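Local coordinates for protein archaemetzincin (Archaeoglobus fulgidus, PDB 3ZVS) that probably acts as a zinc-dependent metalloprotease of the metzincin type, with one catalytic and one apparently structural zinc ion and an unknown natural substrate, at residues 94-99 with 109-114. Residues are numbered along the deposited sequence; the frame is centred on the assembly and turned at random.
Sequences LSVFRL and ERVVKE
Arg110, Val111 and Glu114 of the zinc-binding helix 104-122 pack against Leu94, Val96 and Leu99, at the end of strand 91-95 and in the turn that follows it. Helix 104-122 is the active-site helix of the metzincin fold and carries the HExxH motif with His117, Glu118 and His121. Arg110 comes first. Its CB packs on CB and CD1 of Leu99, and the extended chain from CG to NE carries the guanidinium to the Leu99 carbonyl. NH1 donates to the backbone O of Leu99 at 2.9 Å, with an N-H...O angle of 153°. The acceptor lies close to the guanidinium plane, but the donor stands above the Leu99 carbonyl plane, about 49° out of it. NH2 is engaged in a salt bridge with Asp144, so the guanidinium ties the turn to helix 140-145. One residue on, Val111 sends CG2 to meet CG1 of Val96 at 3.9 Å. The same methyl is 4.2 Å from CD1 of Leu99. Thr14 of helix 12-26 also touches Val111. Glu114 completes the contact one turn later. Its chain bends at chi2, and CB and CG lie against the two leucines. Glu114 is a buried residue, and OE2 forms a salt bridge with Lys146 NZ. It also lies close to the catalytic site: the nearest side-chain atoms of Glu114 and His117, a ligand of the catalytic zinc, are about 4 Å apart. The side chains of Leu94 and Glu114 cross at about a right angle. With CG anti to the backbone N (chi1 168°), Leu94 brings CD1 to 3.5 Å from CB of Glu114, and CG of Glu114 sits 4.1 Å from CD2 of Leu99.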
# COMPACT_ATOMS: atom_id res chain seq x y z
N LEU A 94 0.08 1.51 -3.11
CA LEU A 94 -0.16 0.08 -2.97
C LEU A 94 -0.87 -0.43 -4.23
O LEU A 94 -1.84 0.18 -4.67
CB LEU A 94 -1.09 -0.16 -1.78
CG LEU A 94 -1.67 -1.56 -1.66
CD1 LEU A 94 -0.63 -2.64 -1.37
CD2 LEU A 94 -2.76 -1.59 -0.58
N SER A 95 -0.44 -1.56 -4.76
CA SER A 95 -1.22 -2.27 -5.77
C SER A 95 -1.74 -3.56 -5.17
O SER A 95 -1.00 -4.32 -4.51
CB SER A 95 -0.39 -2.65 -6.96
OG SER A 95 -1.12 -3.54 -7.78
N VAL A 96 -3.02 -3.84 -5.41
CA VAL A 96 -3.63 -5.05 -4.92
C VAL A 96 -3.62 -6.14 -6.01
O VAL A 96 -4.05 -7.28 -5.80
CB VAL A 96 -5.06 -4.78 -4.39
CG1 VAL A 96 -5.05 -3.81 -3.25
CG2 VAL A 96 -5.95 -4.28 -5.52
N PHE A 97 -3.04 -5.84 -7.16
CA PHE A 97 -3.02 -6.78 -8.30
C PHE A 97 -2.43 -8.16 -7.96
O PHE A 97 -2.99 -9.20 -8.31
CB PHE A 97 -2.27 -6.18 -9.49
CG PHE A 97 -2.16 -7.11 -10.68
CD1 PHE A 97 -1.11 -8.00 -10.81
CD2 PHE A 97 -3.10 -7.07 -11.69
CE1 PHE A 97 -1.01 -8.82 -11.91
CE2 PHE A 97 -3.00 -7.89 -12.80
CZ PHE A 97 -1.94 -8.79 -12.88
N ARG A 98 -1.26 -8.18 -7.30
CA ARG A 98 -0.56 -9.42 -7.03
C ARG A 98 -1.20 -10.15 -5.87
O ARG A 98 -0.81 -11.29 -5.58
CB ARG A 98 0.90 -9.10 -6.72
CG ARG A 98 1.65 -8.55 -7.94
CD ARG A 98 2.01 -9.65 -8.92
NE ARG A 98 2.58 -9.11 -10.15
CZ ARG A 98 3.26 -9.80 -11.05
NH1 ARG A 98 3.57 -11.08 -10.84
NH2 ARG A 98 3.71 -9.20 -12.15
N LEU A 99 -2.16 -9.52 -5.21
CA LEU A 99 -2.84 -10.13 -4.05
C LEU A 99 -4.08 -10.96 -4.38
O LEU A 99 -4.59 -11.71 -3.52
CB LEU A 99 -3.21 -9.07 -3.03
CG LEU A 99 -2.09 -8.08 -2.66
CD1 LEU A 99 -2.58 -7.03 -1.67
CD2 LEU A 99 -0.85 -8.75 -2.13
N GLU A 109 -7.46 -9.73 3.93
CA GLU A 109 -6.38 -9.72 4.89
C GLU A 109 -5.08 -9.24 4.23
O GLU A 109 -4.33 -8.44 4.80
CB GLU A 109 -6.22 -11.13 5.43
CG GLU A 109 -5.16 -11.23 6.46
CD GLU A 109 -4.98 -12.63 7.00
OE1 GLU A 109 -4.83 -13.58 6.21
OE2 GLU A 109 -4.93 -12.76 8.24
N ARG A 110 -4.83 -9.71 3.02
CA ARG A 110 -3.63 -9.29 2.29
C ARG A 110 -3.67 -7.79 1.98
O ARG A 110 -2.66 -7.11 2.10
CB ARG A 110 -3.55 -10.02 0.97
CG ARG A 110 -3.21 -11.50 1.10
CD ARG A 110 -3.33 -12.20 -0.21
NE ARG A 110 -2.85 -13.58 -0.14
CZ ARG A 110 -2.74 -14.38 -1.19
NH1 ARG A 110 -3.13 -13.99 -2.39
NH2 ARG A 110 -2.27 -15.60 -1.03
N VAL A 111 -4.82 -7.29 1.57
CA VAL A 111 -4.94 -5.88 1.27
C VAL A 111 -4.61 -5.02 2.50
O VAL A 111 -3.86 -4.04 2.41
CB VAL A 111 -6.34 -5.55 0.74
CG1 VAL A 111 -6.56 -4.06 0.68
CG2 VAL A 111 -6.55 -6.18 -0.61
N VAL A 112 -5.19 -5.36 3.65
CA VAL A 112 -4.92 -4.60 4.85
C VAL A 112 -3.43 -4.68 5.22
O VAL A 112 -2.79 -3.65 5.51
CB VAL A 112 -5.82 -5.02 6.03
CG1 VAL A 112 -5.46 -4.23 7.25
CG2 VAL A 112 -7.28 -4.85 5.66
N LYS A 113 -2.86 -5.89 5.23
CA LYS A 113 -1.43 -6.06 5.56
C LYS A 113 -0.55 -5.16 4.70
O LYS A 113 0.33 -4.48 5.21
CB LYS A 113 -0.97 -7.51 5.36
CG LYS A 113 -1.44 -8.49 6.41
CD LYS A 113 -0.96 -9.88 6.07
CE LYS A 113 -1.39 -10.87 7.17
NZ LYS A 113 -1.04 -12.23 6.72
N GLU A 114 -0.79 -5.19 3.40
CA GLU A 114 0.10 -4.49 2.50
C GLU A 114 -0.10 -2.98 2.55
O GLU A 114 0.85 -2.20 2.39
CB GLU A 114 -0.03 -5.08 1.10
CG GLU A 114 0.43 -6.54 1.05
CD GLU A 114 1.86 -6.70 1.43
OE1 GLU A 114 2.69 -6.52 0.52
OE2 GLU A 114 2.20 -6.93 2.60